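Local structure of Tat (Twin-arginine translocation) pathway signal sequence containing protein (Mycobacterium tuberculosis, 5IMU) at residues A[18-23]-A[33-38]; A[43-48]-A[66-71]; A[58-63]-A[109-114]; A[113-118]-A[206-211]. The protein is of unknown function; the fragment is the C-terminal part of a conserved Tat-signal-containing protein and carries a bound potassium ion. All coordinates share one frame; numbering follows the deposited sequence.

Interaction 1: residues A[18-23]-A[33-38]; sequences QRIVDA and WAAGLR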
# COMPACT_ATOMS: atom_id res chain seq x y z
N GLN A 18 7.40 12.12 -12.50
CA GLN A 18 8.61 11.87 -11.73
C GLN A 18 8.50 12.45 -10.32
O GLN A 18 8.98 11.84 -9.36
CB GLN A 18 9.83 12.44 -12.45
CG GLN A 18 11.15 11.90 -11.92
CD GLN A 18 11.30 10.40 -12.13
OE1 GLN A 18 11.44 9.94 -13.26
NE2 GLN A 18 11.25 9.64 -11.04
N ARG A 19 7.88 13.63 -10.18
CA ARG A 19 7.68 14.20 -8.85
C ARG A 19 6.77 13.32 -8.01
O ARG A 19 6.96 13.20 -6.80
CB ARG A 19 7.12 15.62 -8.95
CG ARG A 19 8.09 16.64 -9.52
CD ARG A 19 7.60 18.06 -9.28
NE ARG A 19 6.31 18.32 -9.90
CZ ARG A 19 6.15 18.75 -11.15
NH1 ARG A 19 7.21 18.97 -11.92
NH2 ARG A 19 4.93 18.96 -11.64
N ILE A 20 5.76 12.71 -8.64
CA ILE A 20 4.87 11.80 -7.91
C ILE A 20 5.64 10.57 -7.43
O ILE A 20 5.50 10.15 -6.28
CB ILE A 20 3.67 11.41 -8.79
CG1 ILE A 20 2.70 12.60 -8.92
CG2 ILE A 20 2.95 10.20 -8.22
CD1 ILE A 20 1.53 12.32 -9.81
N VAL A 21 6.46 9.99 -8.31
CA VAL A 21 7.27 8.84 -7.92
C VAL A 21 8.23 9.21 -6.80
O VAL A 21 8.33 8.51 -5.78
CB VAL A 21 8.03 8.28 -9.14
CG1 VAL A 21 9.06 7.26 -8.69
CG2 VAL A 21 7.07 7.65 -10.12
N ASP A 22 8.96 10.31 -6.97
CA ASP A 22 9.93 10.72 -5.95
C ASP A 22 9.24 11.06 -4.63
O ASP A 22 9.86 10.95 -3.57
CB ASP A 22 10.75 11.90 -6.46
CG ASP A 22 11.64 11.53 -7.63
OD1 ASP A 22 11.80 10.32 -7.90
OD2 ASP A 22 12.18 12.45 -8.29
N ALA A 23 7.97 11.46 -4.68
CA ALA A 23 7.26 11.80 -3.45
C ALA A 23 7.03 10.57 -2.58
O ALA A 23 7.17 10.63 -1.36
CB ALA A 23 5.93 12.48 -3.78
N TRP A 33 9.42 1.83 -7.17
CA TRP A 33 8.16 2.48 -7.46
C TRP A 33 8.08 2.84 -8.93
O TRP A 33 9.10 2.98 -9.61
CB TRP A 33 7.99 3.78 -6.64
CG TRP A 33 7.99 3.62 -5.15
CD1 TRP A 33 9.07 3.67 -4.32
CD2 TRP A 33 6.85 3.42 -4.31
NE1 TRP A 33 8.68 3.50 -3.02
CE2 TRP A 33 7.32 3.34 -2.98
CE3 TRP A 33 5.48 3.28 -4.55
CZ2 TRP A 33 6.46 3.14 -1.90
CZ3 TRP A 33 4.63 3.08 -3.47
CH2 TRP A 33 5.13 3.02 -2.16
N ALA A 34 6.85 3.00 -9.43
CA ALA A 34 6.63 3.50 -10.77
C ALA A 34 5.27 4.18 -10.85
O ALA A 34 4.33 3.80 -10.13
CB ALA A 34 6.72 2.39 -11.83
N ALA A 35 5.16 5.18 -11.72
CA ALA A 35 3.90 5.84 -12.00
C ALA A 35 3.76 6.05 -13.50
O ALA A 35 4.74 6.31 -14.20
CB ALA A 35 3.79 7.19 -11.27
N GLY A 36 2.53 5.94 -13.98
CA GLY A 36 2.26 6.06 -15.40
C GLY A 36 0.94 6.75 -15.65
O GLY A 36 0.02 6.69 -14.83
N LEU A 37 0.85 7.41 -16.80
CA LEU A 37 -0.36 8.09 -17.24
C LEU A 37 -1.08 7.21 -18.25
O LEU A 37 -0.50 6.82 -19.27
CB LEU A 37 -0.03 9.45 -17.87
CG LEU A 37 -1.24 10.31 -18.24
CD1 LEU A 37 -1.98 10.76 -16.99
CD2 LEU A 37 -0.83 11.51 -19.08
N ARG A 38 -2.35 6.90 -17.96
CA ARG A 38 -3.16 6.12 -18.88
C ARG A 38 -3.52 6.94 -20.12
O ARG A 38 -3.38 8.16 -20.14
CB ARG A 38 -4.43 5.62 -18.19
CG ARG A 38 -4.20 4.58 -17.11
CD ARG A 38 -4.34 3.18 -17.67
NE ARG A 38 -4.50 2.18 -16.61
CZ ARG A 38 -3.64 1.18 -16.39
NH1 ARG A 38 -2.56 1.05 -17.15
NH2 ARG A 38 -3.87 0.32 -15.41

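Interaction 2: residues A[43-48]-A[66-71]; sequences TTLLVT and TLLEPT. With K (potassium ion), chain B.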
# COMPACT_ATOMS: atom_id res chain seq x y z
N THR A 43 -5.89 9.51 -15.76
CA THR A 43 -5.65 8.52 -14.72
C THR A 43 -4.15 8.31 -14.53
O THR A 43 -3.46 7.86 -15.45
CB THR A 43 -6.33 7.20 -15.06
OG1 THR A 43 -7.74 7.40 -15.21
CG2 THR A 43 -6.09 6.17 -13.95
N THR A 44 -3.65 8.64 -13.34
CA THR A 44 -2.26 8.41 -12.98
C THR A 44 -2.20 7.18 -12.08
O THR A 44 -2.72 7.20 -10.96
CB THR A 44 -1.65 9.62 -12.29
OG1 THR A 44 -1.74 10.77 -13.15
CG2 THR A 44 -0.19 9.37 -11.94
N LEU A 45 -1.56 6.12 -12.56
CA LEU A 45 -1.45 4.86 -11.85
C LEU A 45 -0.11 4.80 -11.11
O LEU A 45 0.93 5.11 -11.69
CB LEU A 45 -1.57 3.68 -12.81
CG LEU A 45 -1.42 2.27 -12.24
CD1 LEU A 45 -2.57 1.95 -11.30
CD2 LEU A 45 -1.33 1.25 -13.36
N LEU A 46 -0.15 4.40 -9.84
CA LEU A 46 1.04 4.32 -9.00
C LEU A 46 1.18 2.91 -8.45
O LEU A 46 0.21 2.34 -7.92
CB LEU A 46 0.97 5.33 -7.85
CG LEU A 46 2.14 5.29 -6.86
CD1 LEU A 46 3.45 5.62 -7.54
CD2 LEU A 46 1.88 6.23 -5.70
N VAL A 47 2.39 2.34 -8.55
CA VAL A 47 2.63 0.97 -8.14
C VAL A 47 3.97 0.86 -7.41
O VAL A 47 4.87 1.67 -7.60
CB VAL A 47 2.62 -0.02 -9.33
CG1 VAL A 47 1.31 0.06 -10.10
CG2 VAL A 47 3.82 0.24 -10.24
N THR A 48 4.07 -0.17 -6.57
CA THR A 48 5.32 -0.76 -6.15
C THR A 48 5.19 -2.27 -6.33
O THR A 48 4.09 -2.81 -6.38
CB THR A 48 5.67 -0.44 -4.69
OG1 THR A 48 6.86 -1.14 -4.31
CG2 THR A 48 4.53 -0.85 -3.76
N THR A 66 -4.22 6.73 -8.80
CA THR A 66 -5.06 5.54 -8.84
C THR A 66 -4.18 4.32 -8.61
O THR A 66 -3.02 4.29 -9.05
CB THR A 66 -5.80 5.43 -10.18
OG1 THR A 66 -6.65 6.57 -10.35
CG2 THR A 66 -6.64 4.17 -10.25
N LEU A 67 -4.72 3.32 -7.92
CA LEU A 67 -3.97 2.12 -7.57
C LEU A 67 -4.48 0.93 -8.36
O LEU A 67 -5.62 0.91 -8.85
CB LEU A 67 -4.08 1.84 -6.07
CG LEU A 67 -3.71 3.00 -5.14
CD1 LEU A 67 -3.96 2.63 -3.69
CD2 LEU A 67 -2.26 3.41 -5.35
N LEU A 68 -3.62 -0.08 -8.48
CA LEU A 68 -4.06 -1.36 -9.05
C LEU A 68 -5.12 -1.98 -8.15
O LEU A 68 -5.04 -1.92 -6.92
CB LEU A 68 -2.87 -2.32 -9.19
CG LEU A 68 -1.78 -2.02 -10.22
CD1 LEU A 68 -0.64 -3.01 -10.06
CD2 LEU A 68 -2.34 -2.08 -11.64
N GLU A 69 -6.13 -2.57 -8.78
CA GLU A 69 -7.17 -3.23 -8.01
C GLU A 69 -6.65 -4.55 -7.44
O GLU A 69 -5.75 -5.16 -8.01
CB GLU A 69 -8.40 -3.47 -8.89
CG GLU A 69 -9.08 -2.18 -9.33
CD GLU A 69 -10.37 -2.42 -10.08
OE1 GLU A 69 -10.39 -3.30 -10.97
OE2 GLU A 69 -11.36 -1.72 -9.79
N PRO A 70 -7.19 -5.00 -6.31
CA PRO A 70 -6.70 -6.25 -5.71
C PRO A 70 -7.09 -7.47 -6.51
O PRO A 70 -8.23 -7.94 -6.45
CB PRO A 70 -7.34 -6.25 -4.32
CG PRO A 70 -8.57 -5.43 -4.47
CD PRO A 70 -8.24 -4.37 -5.48
N THR A 71 -6.14 -7.99 -7.28
CA THR A 71 -6.27 -9.24 -8.00
C THR A 71 -4.92 -9.95 -7.93
O THR A 71 -3.88 -9.29 -7.80
CB THR A 71 -6.70 -9.02 -9.46
OG1 THR A 71 -7.96 -8.34 -9.48
CG2 THR A 71 -6.85 -10.34 -10.20
K K B . -5.67 9.02 -11.25
O HOH W 1 -1.08 -0.09 -7.25
O HOH W 2 -8.18 10.39 -12.05

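Interaction 3: residues A[58-63]-A[109-114]; sequences HVRLPA and TGDRSA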
# COMPACT_ATOMS: atom_id res chain seq x y z
N HIS A 58 2.59 3.06 5.76
CA HIS A 58 3.41 4.18 6.21
C HIS A 58 3.78 5.14 5.09
O HIS A 58 4.48 6.13 5.35
CB HIS A 58 4.68 3.67 6.91
CG HIS A 58 5.65 2.98 6.00
ND1 HIS A 58 5.37 1.78 5.39
CD2 HIS A 58 6.89 3.33 5.60
CE1 HIS A 58 6.41 1.41 4.66
NE2 HIS A 58 7.34 2.34 4.77
N VAL A 59 3.32 4.89 3.87
CA VAL A 59 3.57 5.77 2.73
C VAL A 59 2.29 6.56 2.45
O VAL A 59 1.24 5.96 2.19
CB VAL A 59 4.01 4.99 1.49
CG1 VAL A 59 4.10 5.91 0.28
CG2 VAL A 59 5.35 4.31 1.75
N ARG A 60 2.38 7.88 2.52
CA ARG A 60 1.27 8.76 2.16
C ARG A 60 1.32 9.06 0.67
O ARG A 60 2.40 9.27 0.11
CB ARG A 60 1.32 10.05 2.98
CG ARG A 60 1.40 9.83 4.48
CD ARG A 60 0.16 9.13 5.00
NE ARG A 60 -0.99 10.02 5.03
CZ ARG A 60 -2.26 9.61 5.06
NH1 ARG A 60 -2.53 8.31 5.03
NH2 ARG A 60 -3.25 10.49 5.09
N LEU A 61 0.13 9.09 0.03
CA LEU A 61 0.03 9.14 -1.43
C LEU A 61 -0.26 10.56 -1.92
O LEU A 61 -1.03 11.29 -1.29
CB LEU A 61 -1.08 8.21 -1.91
CG LEU A 61 -0.81 6.73 -1.66
CD1 LEU A 61 -2.05 5.89 -1.97
CD2 LEU A 61 0.37 6.26 -2.49
N PRO A 62 0.36 10.95 -3.03
CA PRO A 62 0.02 12.24 -3.65
C PRO A 62 -1.42 12.28 -4.12
O PRO A 62 -2.08 11.25 -4.30
CB PRO A 62 1.00 12.33 -4.83
CG PRO A 62 2.13 11.45 -4.46
CD PRO A 62 1.53 10.32 -3.67
N ALA A 63 -1.92 13.50 -4.31
CA ALA A 63 -3.29 13.69 -4.75
C ALA A 63 -3.52 13.08 -6.12
O ALA A 63 -2.64 13.08 -6.98
CB ALA A 63 -3.62 15.19 -4.77
N THR A 109 -2.21 14.20 -0.21
CA THR A 109 -3.62 14.20 0.17
C THR A 109 -4.41 13.09 -0.51
O THR A 109 -5.65 13.10 -0.44
CB THR A 109 -4.26 15.55 -0.17
OG1 THR A 109 -4.22 15.75 -1.58
CG2 THR A 109 -3.50 16.68 0.51
N GLY A 110 -3.75 12.13 -1.14
CA GLY A 110 -4.46 11.20 -1.99
C GLY A 110 -4.80 9.85 -1.40
O GLY A 110 -5.32 9.00 -2.13
N ASP A 111 -4.56 9.62 -0.11
CA ASP A 111 -4.74 8.28 0.45
C ASP A 111 -6.21 7.89 0.51
O ASP A 111 -6.56 6.75 0.19
CB ASP A 111 -4.11 8.19 1.84
CG ASP A 111 -2.60 8.09 1.78
OD1 ASP A 111 -2.08 6.99 1.50
OD2 ASP A 111 -1.93 9.12 2.01
N ARG A 112 -7.09 8.81 0.92
CA ARG A 112 -8.50 8.46 1.09
C ARG A 112 -9.13 8.00 -0.22
O ARG A 112 -9.77 6.95 -0.28
CB ARG A 112 -9.27 9.64 1.68
CG ARG A 112 -10.72 9.31 1.99
CD ARG A 112 -11.51 10.55 2.38
NE ARG A 112 -10.80 11.36 3.36
CZ ARG A 112 -10.92 11.22 4.67
NH1 ARG A 112 -11.73 10.30 5.17
NH2 ARG A 112 -10.23 11.99 5.49
N SER A 113 -8.94 8.78 -1.28
CA SER A 113 -9.56 8.43 -2.56
C SER A 113 -8.88 7.21 -3.19
O SER A 113 -9.55 6.34 -3.75
CB SER A 113 -9.51 9.62 -3.52
OG SER A 113 -8.19 10.12 -3.66
N ALA A 114 -7.55 7.13 -3.09
CA ALA A 114 -6.83 6.05 -3.76
C ALA A 114 -7.14 4.70 -3.12
O ALA A 114 -7.25 3.69 -3.83
CB ALA A 114 -5.32 6.32 -3.72

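Interaction 4: residues A[113-118]-A[206-211]; sequences SARSAI and ANYHLA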
# COMPACT_ATOMS: atom_id res chain seq x y z
N SER A 113 -8.94 8.78 -1.28
CA SER A 113 -9.56 8.43 -2.56
C SER A 113 -8.88 7.21 -3.19
O SER A 113 -9.55 6.34 -3.75
CB SER A 113 -9.51 9.62 -3.52
OG SER A 113 -8.19 10.12 -3.66
N ALA A 114 -7.55 7.13 -3.09
CA ALA A 114 -6.83 6.05 -3.76
C ALA A 114 -7.14 4.70 -3.12
O ALA A 114 -7.25 3.69 -3.83
CB ALA A 114 -5.32 6.32 -3.72
N ARG A 115 -7.29 4.65 -1.80
CA ARG A 115 -7.46 3.39 -1.10
C ARG A 115 -8.92 3.03 -0.85
O ARG A 115 -9.18 1.99 -0.23
CB ARG A 115 -6.70 3.43 0.24
CG ARG A 115 -5.20 3.69 0.11
CD ARG A 115 -4.54 3.78 1.49
NE ARG A 115 -3.15 4.22 1.44
CZ ARG A 115 -2.10 3.40 1.44
NH1 ARG A 115 -2.27 2.09 1.49
NH2 ARG A 115 -0.87 3.90 1.41
N SER A 116 -9.87 3.84 -1.32
CA SER A 116 -11.29 3.58 -1.10
C SER A 116 -12.00 3.01 -2.32
O SER A 116 -13.23 2.89 -2.31
CB SER A 116 -12.00 4.87 -0.67
OG SER A 116 -11.51 5.35 0.57
N ALA A 117 -11.27 2.64 -3.37
CA ALA A 117 -11.89 2.21 -4.61
C ALA A 117 -12.36 0.76 -4.58
O ALA A 117 -13.00 0.31 -5.54
CB ALA A 117 -10.92 2.41 -5.78
N ILE A 118 -12.06 0.01 -3.52
CA ILE A 118 -12.42 -1.40 -3.45
C ILE A 118 -13.81 -1.55 -2.84
O ILE A 118 -14.08 -0.95 -1.78
CB ILE A 118 -11.38 -2.20 -2.64
CG1 ILE A 118 -9.99 -2.02 -3.23
CG2 ILE A 118 -11.76 -3.68 -2.58
CD1 ILE A 118 -8.88 -2.55 -2.36
N ALA A 206 -9.34 -0.40 6.67
CA ALA A 206 -9.37 -1.79 7.08
C ALA A 206 -9.87 -2.68 5.94
O ALA A 206 -9.35 -3.78 5.72
CB ALA A 206 -10.25 -1.96 8.32
N ASN A 207 -10.87 -2.20 5.21
CA ASN A 207 -11.37 -2.93 4.04
C ASN A 207 -10.27 -3.08 2.99
O ASN A 207 -10.07 -4.16 2.44
CB ASN A 207 -12.59 -2.20 3.47
CG ASN A 207 -13.29 -3.01 2.40
OD1 ASN A 207 -13.95 -4.01 2.69
ND2 ASN A 207 -13.17 -2.57 1.15
N TYR A 208 -9.55 -1.99 2.70
CA TYR A 208 -8.47 -2.02 1.72
C TYR A 208 -7.44 -3.09 2.07
O TYR A 208 -7.04 -3.89 1.22
CB TYR A 208 -7.82 -0.64 1.63
CG TYR A 208 -6.53 -0.56 0.83
CD1 TYR A 208 -6.55 -0.29 -0.53
CD2 TYR A 208 -5.30 -0.72 1.45
CE1 TYR A 208 -5.37 -0.21 -1.26
CE2 TYR A 208 -4.12 -0.65 0.73
CZ TYR A 208 -4.16 -0.39 -0.63
OH TYR A 208 -2.99 -0.30 -1.35
N HIS A 209 -6.99 -3.11 3.33
CA HIS A 209 -5.95 -4.05 3.71
C HIS A 209 -6.48 -5.48 3.76
O HIS A 209 -5.76 -6.43 3.40
CB HIS A 209 -5.35 -3.65 5.06
CG HIS A 209 -4.53 -2.40 5.00
ND1 HIS A 209 -3.41 -2.28 4.21
CD2 HIS A 209 -4.67 -1.21 5.64
CE1 HIS A 209 -2.90 -1.07 4.36
NE2 HIS A 209 -3.65 -0.41 5.22
N LEU A 210 -7.73 -5.67 4.18
CA LEU A 210 -8.30 -7.01 4.22
C LEU A 210 -8.48 -7.57 2.82
O LEU A 210 -8.23 -8.76 2.59
CB LEU A 210 -9.65 -6.98 4.95
CG LEU A 210 -9.99 -8.13 5.91
CD1 LEU A 210 -11.47 -8.47 5.83
CD2 LEU A 210 -9.13 -9.37 5.68
N ALA A 211 -8.93 -6.74 1.87
CA ALA A 211 -9.08 -7.21 0.49
C ALA A 211 -7.74 -7.63 -0.09
O ALA A 211 -7.64 -8.66 -0.76
CB ALA A 211 -9.72 -6.12 -0.36

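Interaction 1: residues A[18-23]-A[33-38]
Beside the packing of V21 against W33 and A35, the amide nitrogen NE2 of Q18 has two partners, neither strong: D22 OD1 one turn further along the helix, 3.3 Å from Q18 NE2, and, weakly, the carbonyl oxygen of A91 on strand 88-92. The bond to D22 reaches OD1 from above the carboxylate plane. Between helix 18-23 and strand 33-37 themselves the contact is apolar, and V21 carries most of it. Its CG2 branch lies against A35, 3.5 Å from A35 CB, and also rests on the backbone there. With chi1 at 169°, the CG1 branch stands anti to the backbone N and faces the other way along the strand, to within 4.2 Å of W33 CB. The indole leads off from that point, and its NE1 is satisfied by the carbonyl oxygen of E28. I20 adds a looser touch, CG2 to A35 CB at 4.4 Å. With only a methyl on A35 beneath V21, the axes of the short segments approach to 7.7 Å, the two running nearly antiparallel at 152°. A helix laid over a sheet, with branched side chains on alanine, is a typical layer contact of an alpha/beta/alpha sandwich.

Interaction 2: residues A[43-48]-A[66-71]
L45 and T66 pair as neighbours in a parallel bridge, T66 N donating to T44 O at 2.7 Å and L46 N to T66 O at 3.0 Å. The CA of L45 also leans on T66 O in a C-H...O contact. Beyond them the strands part, and a water takes over: it donates to L46 O and accepts from L68 N, 2.8 Å from each, bridging the place where the next direct bond of a parallel pair would fall. The diverging end is packed by apolar branches. L45 and L68 cross at about a right angle, with L45 CD2 3.9 Å from L68 CD2, while V47 offers CG1 to L68 CD1 at 3.6 Å. L67 sends its CD2 over the carbonyl oxygen of L46. At the other end the contact turns polar. T66 has its hydroxyl anti to the carbonyl carbon (chi1 -62°), a setting that puts OG1 2.8 Å from the potassium ion, where N64 O and a water at 3.0 Å from the metal join it. T44 also borders the site, and T43 CG2 comes obliquely to T66 OG1. T43 OG1 and T44 OG1 look elsewhere, to D40 and R16. Strand 65-67 thus forms one edge of the mixed sheet, with strand 44-48 between it and strand 33-37; L45, V47 and L68 pack toward helix 79-83, and T44 and L46 toward helix 6-27.

Interaction 3: residues A[58-63]-A[109-114]
D111 sets CG anti to its own carbonyl carbon (chi1 -76°), directing its carboxylate to the loop, and R60 bends sharply at chi2 (-64°) and again at chi3, laying its guanidinium over that carboxylate. The two flat groups are stacked, their planes only 12° apart, and OD2 sits over the centre of the guanidinium face, 3.1 Å from R60 CZ. This salt bridge, NH1 to OD2 at 3.2 Å, is one of charge alone, since no N-H is aimed at the oxygen. The directed bond to OD2 comes instead from the backbone N of L61, at 2.9 Å, arriving from above the carboxylate plane. The backbone of L61 is held at its other pole too, for G110 N donates to L61 O at 2.9 Å. G110 is the N-cap residue of helix 111-115, and its CA comes so close to the loop that it makes a C-H...O contact with P62 O at 3.3 Å. L61 points its side chain at the helix, CD1 3.7 Å from A114 CB, and crosses D111 at about a right angle, with CG close to OD1. A63 CB touches T109 OG1 at the margin. A carboxylate at the first turn of a helix, shared by a backbone N-H, the guanidinium of R60 stacked on it and R115 NE at OD1, would be expected to stay ionised, and it fastens the loop 58-63 to the start of that helix by charge and by direction at once.

Interaction 4: residues A[113-118]-A[206-211]
Helix 203-216 belongs to the alpha-helical bundle of the chain, and this contact is where the connection from helix 111-115 into that bundle is laid against it. The ring of Y208 is the main surface. R115 places its CB over one face, toward its rim, 4.1 Å from the ring centroid and 23° off the normal, in a CH-pi contact. From there the arginine runs extended from CG to NE past the ring, and NH1 ends 3.4 Å from Y208 CE2. The guanidinium meets the ring with its own edge, the planes 77° apart, so this is not a stacked cation-pi pair. Its nitrogens have firmer partners: NH1 goes to I55 O and NH2 to P56 O, which help fix the plane of the group. The hydroxyl of Y208 is bonded to I55 N, so the same loop holds both residues. I118 packs beside it, CD1 lying 3.7 Å from Y208 CD1 and CG2 3.9 Å from A211 CB. CG2 is anti to the backbone N and thereby reaches A211, one turn after N207. N207, with its CG also anti to the backbone N (chi1 -171°), reaches beyond the segment, using ND2 for P119 O and OD1 for V121 N; it clasps the chain just after I118. Around this seam W54 meets the rings of both Y208 and H209, W212 meets Y208, helix 183-199 packs on A206 and H209, and helix 124-133 on A206 and L210.

The four contacts step from the sheet to the helical bundle. Interactions 1 and 2 share the sheet, their centres 11 Å apart, with G36 O 2.8 Å from L45 N and A34 O 2.9 Å from V47 N. Interaction 3 touches both: P62 CG packs on I20 CG2 at 4.0 Å, and L61 CD2 on L46 CD2 at 3.5 Å. Interactions 3 and 4 share S113 and A114 on helix 111-115, the first using its start and the second its end and the chain beyond. P70 CG, 3.6 Å from I118 CD1, ties interaction 2 to interaction 4. The potassium belongs to interaction 2; the side chains of I20 and A114 lie about 8 Å from it, and that of R115 about 13 Å.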